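Local coordinates for methylated RNA-binding protein 1 (Saccharomyces cerevisiae S288c, PDB 4RCM) that binds RNA carrying N6-methyladenosine through its YTH domain and lowers the stability of PHO4 mRNA, thereby regulating phosphate metabolism after transcription, at residues A[17-22]-A[136-141]; A[62-67]-A[74-79]. One frame throughout, in Å; residues are numbered along the deposited sequence.

From the N terminus, the chain first lays down strand 17-23, then passes through helices 26-35 and 42-53 before entering the hairpin of strands 61-67 and 72-79. Contact 2 closes that hairpin locally, with six residues between its segments. Contact 1 closes a far longer loop: 113 residues separate 17-22 from 136-141, and contact 2 is nested inside it. Both belong to the mixed sheet of the YTH domain, in which strand 61-67 lies between 72-79 and 17-23 and runs parallel to the latter. The Ile21 O to Ser66 N approach and the Lys22 NZ to Ser66 OG approach, both probable hydrogen bonds, join the two contacts near the methyladenosine site.

Contact 1: residues A[17-22]-A[136-141]; sequences RFFVIK and TQEIPY. With nucleotides of chain C.
Phe18 and Ile139 pack their side chains together where the short, weakly bonded strand 138-139 runs antiparallel along the edge of strand 17-23. Phe18 CB lies 3.8 Å from Ile139 CB. Val20 extends this apolar face by setting CG2 against CD1 of Ile139. Farther along, CE2 of the Phe18 ring reaches Tyr141 CD1 at 3.7 Å, at the start of helix 141-151. The Phe19 ring lies on the other face, its CE2 3.6 Å from Glu138 CB, and is covered by Leu48 and Ala51 of helix 42-53. Loop residues continue the backbone pairing: Val20 N donates to Gln137 O (2.9 Å), and Thr136 N makes a bent bond to Val20 O.

The looser, partly exposed part is the Arg17-Glu138 pair. Glu138 CG stands anti to the backbone N (chi1 -177°), carrying the carboxylate past the Phe19 ring to Arg17. The guanidinium meets it side-on, NE to OE2 at 3.1 Å and NH2 to OE1 at 3.0 Å, both on the syn side, with the two planes only 20° apart. Shortened to an alanine, Arg17 would probably leave the Glu138 carboxylate without its charged mate and freer to turn. A water accepts from Phe18 N and donates to Ile139 O. Toward the other end lies Lys22 of the methyladenosine-binding site; the chemistry implies an edge strand fastened by apolar packing on the Phe18-Ile139 face and a two-pronged ion pair on the Phe19-Glu138 face, alongside the strand that reaches the RNA.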
ATOM      1  N   ARG A  17      -1.170  -2.516 -11.319  1.00 12.74           N
ATOM      2  CA  ARG A  17      -2.398  -2.522 -10.533  1.00 11.91           C
ATOM      3  C   ARG A  17      -2.160  -1.919  -9.164  1.00 11.99           C
ATOM      4  O   ARG A  17      -1.061  -2.034  -8.648  1.00 11.12           O
ATOM      5  CB  ARG A  17      -2.965  -3.953 -10.497  1.00 13.64           C
ATOM      6  CG  ARG A  17      -3.538  -4.315 -11.868  1.00 12.97           C
ATOM      7  CD  ARG A  17      -4.071  -5.726 -11.967  1.00 14.86           C
ATOM      8  NE  ARG A  17      -5.343  -5.840 -11.288  1.00 15.23           N
ATOM      9  CZ  ARG A  17      -6.059  -6.963 -11.217  1.00 17.64           C
ATOM     10  NH1 ARG A  17      -5.622  -8.055 -11.806  1.00 15.46           N
ATOM     11  NH2 ARG A  17      -7.221  -6.970 -10.571  1.00 16.61           N
ATOM     12  N   PHE A  18      -3.160  -1.178  -8.664  1.00 11.07           N
ATOM     13  CA  PHE A  18      -3.069  -0.423  -7.400  1.00 10.48           C
ATOM     14  C   PHE A  18      -4.191  -0.845  -6.469  1.00 10.38           C
ATOM     15  O   PHE A  18      -5.361  -0.831  -6.864  1.00  9.27           O
ATOM     16  CB  PHE A  18      -3.227   1.076  -7.652  1.00 10.62           C
ATOM     17  CG  PHE A  18      -2.156   1.663  -8.509  1.00 10.49           C
ATOM     18  CD1 PHE A  18      -0.999   2.143  -7.947  1.00 10.17           C
ATOM     19  CD2 PHE A  18      -2.320   1.749  -9.891  1.00  9.32           C
ATOM     20  CE1 PHE A  18       0.002   2.650  -8.739  1.00 10.51           C
ATOM     21  CE2 PHE A  18      -1.327   2.294 -10.686  1.00  9.92           C
ATOM     22  CZ  PHE A  18      -0.166   2.772 -10.106  1.00  9.78           C
ATOM     23  N   PHE A  19      -3.845  -1.128  -5.214  1.00  9.87           N
ATOM     24  CA  PHE A  19      -4.828  -1.447  -4.178  1.00 11.11           C
ATOM     25  C   PHE A  19      -4.538  -0.684  -2.930  1.00 11.18           C
ATOM     26  O   PHE A  19      -3.371  -0.399  -2.628  1.00 12.78           O
ATOM     27  CB  PHE A  19      -4.773  -2.915  -3.808  1.00 10.49           C
ATOM     28  CG  PHE A  19      -5.006  -3.823  -4.955  1.00 10.06           C
ATOM     29  CD1 PHE A  19      -3.943  -4.236  -5.737  1.00 11.02           C
ATOM     30  CD2 PHE A  19      -6.278  -4.263  -5.258  1.00 10.51           C
ATOM     31  CE1 PHE A  19      -4.130  -5.064  -6.823  1.00 10.79           C
ATOM     32  CE2 PHE A  19      -6.479  -5.112  -6.320  1.00 11.99           C
ATOM     33  CZ  PHE A  19      -5.412  -5.516  -7.103  1.00 11.50           C
ATOM     34  N   VAL A  20      -5.588  -0.379  -2.177  1.00 12.95           N
ATOM     35  CA  VAL A  20      -5.430   0.210  -0.850  1.00 12.43           C
ATOM     36  C   VAL A  20      -5.217  -0.918   0.159  1.00 13.26           C
ATOM     37  O   VAL A  20      -5.816  -1.977   0.020  1.00 14.25           O
ATOM     38  CB  VAL A  20      -6.642   1.076  -0.432  1.00 12.64           C
ATOM     39  CG1 VAL A  20      -6.661   1.353   1.062  1.00 13.59           C
ATOM     40  CG2 VAL A  20      -6.610   2.382  -1.187  1.00 12.09           C
ATOM     41  N   ILE A  21      -4.390  -0.649   1.180  1.00 12.18           N
ATOM     42  CA  ILE A  21      -4.204  -1.580   2.349  1.00 12.95           C
ATOM     43  C   ILE A  21      -4.657  -0.781   3.561  1.00 12.50           C
ATOM     44  O   ILE A  21      -4.192   0.355   3.761  1.00 11.06           O
ATOM     45  CB  ILE A  21      -2.741  -2.066   2.551  1.00 11.43           C
ATOM     46  CG1 ILE A  21      -2.256  -2.884   1.360  1.00 11.19           C
ATOM     47  CG2 ILE A  21      -2.597  -2.921   3.822  1.00 11.41           C
ATOM     48  CD1 ILE A  21      -2.958  -4.210   1.132  1.00 11.35           C
ATOM     49  N   LYS A  22      -5.596  -1.342   4.347  1.00 12.53           N
ATOM     50  CA  LYS A  22      -6.021  -0.657   5.603  1.00 14.73           C
ATOM     51  C   LYS A  22      -5.507  -1.518   6.732  1.00 13.91           C
ATOM     52  O   LYS A  22      -5.821  -2.741   6.819  1.00 11.79           O
ATOM     53  CB  LYS A  22      -7.549  -0.520   5.723  1.00 17.15           C
ATOM     54  CG  LYS A  22      -8.236   0.246   4.617  1.00 18.77           C
ATOM     55  CD  LYS A  22      -7.760   1.696   4.518  1.00 24.10           C
ATOM     56  CE  LYS A  22      -8.103   2.547   5.742  1.00 26.23           C
ATOM     57  NZ  LYS A  22      -7.831   4.003   5.514  1.00 31.02           N
ATOM     58  N   THR A 136      -7.943  -3.801   0.523  1.00 12.55           N
ATOM     59  CA  THR A 136      -7.733  -4.303  -0.852  1.00 12.15           C
ATOM     60  C   THR A 136      -8.646  -3.784  -1.948  1.00 12.70           C
ATOM     61  O   THR A 136      -8.744  -4.384  -3.023  1.00 12.41           O
ATOM     62  CB  THR A 136      -7.605  -5.853  -0.910  1.00 12.37           C
ATOM     63  OG1 THR A 136      -8.884  -6.497  -0.843  1.00 13.98           O
ATOM     64  CG2 THR A 136      -6.715  -6.306   0.234  1.00 11.70           C
ATOM     65  N   GLN A 137      -9.242  -2.614  -1.717  1.00 12.42           N
ATOM     66  CA  GLN A 137     -10.006  -1.933  -2.730  1.00 13.46           C
ATOM     67  C   GLN A 137      -9.079  -1.618  -3.900  1.00 12.63           C
ATOM     68  O   GLN A 137      -8.029  -0.969  -3.692  1.00 10.67           O
ATOM     69  CB  GLN A 137     -10.546  -0.603  -2.142  1.00 14.34           C
ATOM     70  CG  GLN A 137     -11.080   0.379  -3.150  1.00 18.58           C
ATOM     71  CD  GLN A 137     -12.259  -0.163  -3.934  1.00 20.52           C
ATOM     72  OE1 GLN A 137     -12.244  -0.174  -5.180  1.00 23.83           O
ATOM     73  NE2 GLN A 137     -13.288  -0.597  -3.221  1.00 19.10           N
ATOM     74  N   GLU A 138      -9.453  -2.051  -5.101  1.00 13.43           N
ATOM     75  CA  GLU A 138      -8.639  -1.715  -6.305  1.00 15.43           C
ATOM     76  C   GLU A 138      -8.821  -0.294  -6.780  1.00 14.50           C
ATOM     77  O   GLU A 138      -9.944   0.237  -6.819  1.00 14.76           O
ATOM     78  CB  GLU A 138      -8.886  -2.639  -7.476  1.00 16.76           C
ATOM     79  CG  GLU A 138      -7.987  -2.312  -8.672  1.00 16.59           C
ATOM     80  CD  GLU A 138      -7.785  -3.453  -9.636  1.00 19.65           C
ATOM     81  OE1 GLU A 138      -8.430  -4.498  -9.505  1.00 20.14           O
ATOM     82  OE2 GLU A 138      -6.936  -3.313 -10.531  1.00 23.09           O
ATOM     83  N   ILE A 139      -7.707   0.303  -7.192  1.00 14.43           N
ATOM     84  CA  ILE A 139      -7.670   1.680  -7.624  1.00 15.02           C
ATOM     85  C   ILE A 139      -7.233   1.738  -9.125  1.00 15.31           C
ATOM     86  O   ILE A 139      -6.139   1.287  -9.484  1.00 15.15           O
ATOM     87  CB  ILE A 139      -6.683   2.514  -6.792  1.00 15.53           C
ATOM     88  CG1 ILE A 139      -6.990   2.454  -5.268  1.00 16.16           C
ATOM     89  CG2 ILE A 139      -6.647   3.939  -7.300  1.00 15.37           C
ATOM     90  CD1 ILE A 139      -8.286   3.103  -4.812  1.00 14.48           C
ATOM     91  N   PRO A 140      -8.087   2.289  -9.995  1.00 16.09           N
ATOM     92  CA  PRO A 140      -7.748   2.322 -11.442  1.00 15.72           C
ATOM     93  C   PRO A 140      -6.349   2.892 -11.726  1.00 14.05           C
ATOM     94  O   PRO A 140      -5.944   3.838 -11.095  1.00 12.45           O
ATOM     95  CB  PRO A 140      -8.794   3.287 -12.038  1.00 17.24           C
ATOM     96  CG  PRO A 140      -9.889   3.380 -11.036  1.00 19.36           C
ATOM     97  CD  PRO A 140      -9.207   3.204  -9.681  1.00 17.51           C
ATOM     98  N   TYR A 141      -5.668   2.362 -12.739  1.00 12.39           N
ATOM     99  CA  TYR A 141      -4.300   2.756 -13.043  1.00 12.16           C
ATOM    100  C   TYR A 141      -4.067   4.264 -13.043  1.00 11.93           C
ATOM    101  O   TYR A 141      -3.206   4.794 -12.294  1.00  9.33           O
ATOM    102  CB  TYR A 141      -3.934   2.157 -14.402  1.00 13.21           C
ATOM    103  CG  TYR A 141      -2.550   2.439 -14.845  1.00 12.71           C
ATOM    104  CD1 TYR A 141      -1.455   1.716 -14.354  1.00 12.07           C
ATOM    105  CD2 TYR A 141      -2.316   3.433 -15.780  1.00 12.71           C
ATOM    106  CE1 TYR A 141      -0.153   1.998 -14.801  1.00 13.16           C
ATOM    107  CE2 TYR A 141      -1.040   3.711 -16.239  1.00 13.12           C
ATOM    108  CZ  TYR A 141       0.041   3.008 -15.760  1.00 11.86           C
ATOM    109  OH  TYR A 141       1.267   3.393 -16.227  1.00 11.73           O
TER
ATOM    110  C2  6MZ C   3      -3.736  -5.165  10.754  1.00 20.95           C
ATOM    111  C4  6MZ C   3      -5.280  -5.550   9.006  1.00 25.84           C
ATOM    112  C5  6MZ C   3      -4.326  -6.453   8.347  1.00 26.50           C
ATOM    113  N9  6MZ C   3      -6.364  -5.514   8.208  1.00 24.76           N
ATOM    114  N3  6MZ C   3      -4.931  -4.939  10.198  1.00 22.26           N
ATOM    115  N1  6MZ C   3      -2.815  -5.990  10.208  1.00 24.38           N
ATOM    116  C6  6MZ C   3      -3.021  -6.653   9.047  1.00 26.53           C
ATOM    117  N6  6MZ C   3      -2.110  -7.505   8.526  1.00 26.21           N
ATOM    118  C9  6MZ C   3      -0.919  -7.910   9.241  1.00 24.18           C
ATOM    119  N7  6MZ C   3      -4.916  -6.922   7.210  1.00 23.25           N
ATOM    120  C8  6MZ C   3      -6.157  -6.341   7.153  1.00 24.36           C
ATOM    121  O5' 6MZ C   3     -11.677  -7.157   8.026  1.00 50.01           O
ATOM    122  C5' 6MZ C   3     -10.277  -7.123   8.397  1.00 45.66           C
ATOM    123  C4' 6MZ C   3      -9.807  -5.683   8.644  1.00 39.62           C
ATOM    124  O4' 6MZ C   3      -8.490  -5.677   9.235  1.00 31.38           O
ATOM    125  C1' 6MZ C   3      -7.612  -4.726   8.578  1.00 29.82           C
ATOM    126  C2' 6MZ C   3      -8.498  -4.060   7.508  1.00 29.31           C
ATOM    127  O2' 6MZ C   3      -9.052  -2.797   7.967  1.00 26.21           O
ATOM    128  C3' 6MZ C   3      -9.764  -4.829   7.366  1.00 32.99           C
ATOM    129  O3' 6MZ C   3     -10.798  -3.814   7.253  1.00 25.83           O
TER
HETATM  130  O   HOH W   1      -5.418  -1.414 -10.504  1.00 12.05           O

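Contact 2: residues A[62-67]-A[74-79]; sequences FLFFSI and CGVAEM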
ATOM      1  N   PHE A  62       1.195  -2.264  -6.767  1.00  9.50           N
ATOM      2  CA  PHE A  62       1.469  -1.337  -5.672  1.00 10.11           C
ATOM      3  C   PHE A  62       0.324  -1.260  -4.676  1.00  8.15           C
ATOM      4  O   PHE A  62      -0.877  -1.407  -5.056  1.00  7.26           O
ATOM      5  CB  PHE A  62       1.778   0.050  -6.203  1.00 11.50           C
ATOM      6  CG  PHE A  62       3.111   0.127  -6.848  1.00 13.07           C
ATOM      7  CD1 PHE A  62       3.269  -0.287  -8.151  1.00 13.77           C
ATOM      8  CD2 PHE A  62       4.200   0.518  -6.121  1.00 13.41           C
ATOM      9  CE1 PHE A  62       4.511  -0.231  -8.749  1.00 15.18           C
ATOM     10  CE2 PHE A  62       5.447   0.565  -6.687  1.00 14.92           C
ATOM     11  CZ  PHE A  62       5.611   0.183  -8.006  1.00 14.72           C
ATOM     12  N   LEU A  63       0.709  -0.973  -3.422  1.00  7.97           N
ATOM     13  CA  LEU A  63      -0.191  -0.940  -2.255  1.00  7.02           C
ATOM     14  C   LEU A  63      -0.091   0.375  -1.588  1.00  7.24           C
ATOM     15  O   LEU A  63       0.995   0.704  -1.120  1.00  6.65           O
ATOM     16  CB  LEU A  63       0.244  -1.948  -1.266  1.00  7.01           C
ATOM     17  CG  LEU A  63       0.375  -3.338  -1.933  1.00  7.14           C
ATOM     18  CD1 LEU A  63       0.845  -4.308  -0.907  1.00  7.55           C
ATOM     19  CD2 LEU A  63      -0.946  -3.773  -2.474  1.00  7.86           C
ATOM     20  N   PHE A  64      -1.185   1.115  -1.551  1.00  6.90           N
ATOM     21  CA  PHE A  64      -1.223   2.349  -0.755  1.00  8.20           C
ATOM     22  C   PHE A  64      -1.592   1.965   0.694  1.00  8.15           C
ATOM     23  O   PHE A  64      -2.743   1.606   0.992  1.00  9.10           O
ATOM     24  CB  PHE A  64      -2.259   3.318  -1.300  1.00  9.83           C
ATOM     25  CG  PHE A  64      -2.002   3.783  -2.713  1.00 12.04           C
ATOM     26  CD1 PHE A  64      -0.943   4.630  -3.004  1.00 12.42           C
ATOM     27  CD2 PHE A  64      -2.845   3.401  -3.751  1.00 13.79           C
ATOM     28  CE1 PHE A  64      -0.742   5.102  -4.299  1.00 12.93           C
ATOM     29  CE2 PHE A  64      -2.611   3.864  -5.057  1.00 13.30           C
ATOM     30  CZ  PHE A  64      -1.571   4.713  -5.314  1.00 11.48           C
ATOM     31  N   PHE A  65      -0.623   2.019   1.583  1.00  9.03           N
ATOM     32  CA  PHE A  65      -0.884   1.785   3.013  1.00  9.62           C
ATOM     33  C   PHE A  65      -1.584   2.906   3.776  1.00 11.55           C
ATOM     34  O   PHE A  65      -1.104   4.043   3.877  1.00 10.56           O
ATOM     35  CB  PHE A  65       0.388   1.434   3.695  1.00  9.26           C
ATOM     36  CG  PHE A  65       0.722  -0.009   3.575  1.00  9.07           C
ATOM     37  CD1 PHE A  65       1.318  -0.519   2.432  1.00  9.44           C
ATOM     38  CD2 PHE A  65       0.447  -0.850   4.623  1.00  9.83           C
ATOM     39  CE1 PHE A  65       1.635  -1.896   2.355  1.00 10.30           C
ATOM     40  CE2 PHE A  65       0.784  -2.191   4.561  1.00 10.09           C
ATOM     41  CZ  PHE A  65       1.338  -2.712   3.419  1.00  9.66           C
ATOM     42  N   SER A  66      -2.674   2.523   4.413  1.00 12.82           N
ATOM     43  CA  SER A  66      -3.432   3.463   5.193  1.00 15.12           C
ATOM     44  C   SER A  66      -3.781   2.838   6.562  1.00 15.33           C
ATOM     45  O   SER A  66      -3.925   1.618   6.671  1.00 12.78           O
ATOM     46  CB  SER A  66      -4.702   3.765   4.399  1.00 16.00           C
ATOM     47  OG  SER A  66      -5.370   4.881   4.939  1.00 17.38           O
ATOM     48  N   ILE A  67      -3.909   3.666   7.596  1.00 13.33           N
ATOM     49  CA  ILE A  67      -4.341   3.193   8.949  1.00 13.64           C
ATOM     50  C   ILE A  67      -5.812   3.604   9.196  1.00 13.83           C
ATOM     51  O   ILE A  67      -6.175   4.826   9.130  1.00 15.66           O
ATOM     52  CB  ILE A  67      -3.414   3.758  10.074  1.00 13.78           C
ATOM     53  CG1 ILE A  67      -1.963   3.277   9.817  1.00 13.68           C
ATOM     54  CG2 ILE A  67      -3.878   3.314  11.456  1.00 14.33           C
ATOM     55  CD1 ILE A  67      -0.935   4.230  10.408  1.00 13.80           C
ATOM     56  N   CYS A  74       0.257   6.433   4.822  1.00 13.70           N
ATOM     57  CA  CYS A  74       1.658   6.577   5.240  1.00 13.99           C
ATOM     58  C   CYS A  74       2.818   6.021   4.321  1.00 10.88           C
ATOM     59  O   CYS A  74       3.994   6.133   4.668  1.00  8.93           O
ATOM     60  CB  CYS A  74       1.821   6.131   6.670  1.00 17.96           C
ATOM     61  SG  CYS A  74       1.055   4.599   7.092  1.00 24.34           S
ATOM     62  N   GLY A  75       2.482   5.479   3.160  1.00  8.89           N
ATOM     63  CA  GLY A  75       3.498   5.228   2.146  1.00  7.73           C
ATOM     64  C   GLY A  75       3.029   4.181   1.159  1.00  6.89           C
ATOM     65  O   GLY A  75       1.872   3.813   1.154  1.00  5.93           O
ATOM     66  N   VAL A  76       3.944   3.789   0.290  1.00  6.58           N
ATOM     67  CA  VAL A  76       3.591   2.890  -0.853  1.00  6.06           C
ATOM     68  C   VAL A  76       4.545   1.726  -0.868  1.00  5.75           C
ATOM     69  O   VAL A  76       5.720   1.900  -0.792  1.00  5.14           O
ATOM     70  CB  VAL A  76       3.643   3.670  -2.175  1.00  5.93           C
ATOM     71  CG1 VAL A  76       3.039   2.852  -3.293  1.00  5.96           C
ATOM     72  CG2 VAL A  76       2.899   5.035  -2.056  1.00  5.84           C
ATOM     73  N   ALA A  77       4.034   0.515  -1.026  1.00  6.50           N
ATOM     74  CA  ALA A  77       4.892  -0.633  -1.139  1.00  7.08           C
ATOM     75  C   ALA A  77       4.511  -1.389  -2.395  1.00  7.42           C
ATOM     76  O   ALA A  77       3.335  -1.315  -2.873  1.00  6.53           O
ATOM     77  CB  ALA A  77       4.738  -1.566   0.050  1.00  8.13           C
ATOM     78  N   GLU A  78       5.503  -2.072  -2.935  1.00  7.17           N
ATOM     79  CA  GLU A  78       5.283  -2.908  -4.101  1.00  8.40           C
ATOM     80  C   GLU A  78       5.204  -4.289  -3.580  1.00  7.96           C
ATOM     81  O   GLU A  78       6.021  -4.638  -2.725  1.00  7.41           O
ATOM     82  CB  GLU A  78       6.450  -2.793  -5.078  1.00  9.28           C
ATOM     83  CG  GLU A  78       6.201  -3.476  -6.421  1.00 10.97           C
ATOM     84  CD  GLU A  78       7.365  -3.412  -7.415  1.00 12.77           C
ATOM     85  OE1 GLU A  78       8.417  -2.801  -7.151  1.00 12.99           O
ATOM     86  OE2 GLU A  78       7.236  -4.064  -8.461  1.00 11.97           O
ATOM     87  N   MET A  79       4.245  -5.082  -4.102  1.00  8.89           N
ATOM     88  CA  MET A  79       4.151  -6.519  -3.873  1.00 10.03           C
ATOM     89  C   MET A  79       5.149  -7.243  -4.792  1.00 10.87           C
ATOM     90  O   MET A  79       5.089  -7.101  -6.027  1.00 10.89           O
ATOM     91  CB  MET A  79       2.689  -7.005  -4.159  1.00  9.71           C
ATOM     92  CG  MET A  79       2.459  -8.486  -4.018  1.00 10.86           C
ATOM     93  SD  MET A  79       0.731  -8.854  -4.369  1.00 11.57           S
ATOM     94  CE  MET A  79       0.691 -10.613  -3.959  1.00 12.87           C
TER
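Phe62, Phe64 and Val76 form the apolar centre of this antiparallel hairpin on one side of the sheet. Val76 divides its methyls between the two rings: CG1, anti to the backbone N (chi1 -169°), meets Phe62 CD2 at 3.8 Å, while CG2 meets Phe64 CD1 at 4.0 Å. Helix 141-151 packs on this side, touching Phe64 and Val76 through Ile148. On the reverse side Leu63, Phe65 and Ala77 line the sheet, and Phe65 CE1 rests 3.9 Å from Ala77 CB; the Phe65 ring also meets Trp38 edge-to-face.

Between these layers the main chains are joined by Leu63 and Ala77, a hydrogen-bonded pair whose bonds run from Leu63 N to Ala77 O (2.7 Å) and from Ala77 N to Leu63 O (3.0 Å). Farther toward the turn, Phe65 N donates to Gly75 O and Cys74 N to Phe65 O, and Cys74 SG comes to 3.9 Å from Ile67 CD1. At the backbone angles of Gly75 any side chain would collide with the carbonyl oxygen of Cys74, so glycine fits here.

At the polar edge Glu78 crosses the Phe62 ring, its CG over one face 4.2 Å from the centroid in a CH-pi contact, and its carboxylate plane tilted 17° from that of the ring. The chemistry implies a hairpin held by backbone bonds along the pair and hydrophobic on both sides, with Glu78, the charged residue of the two segments, laying its aliphatic part on an aromatic face.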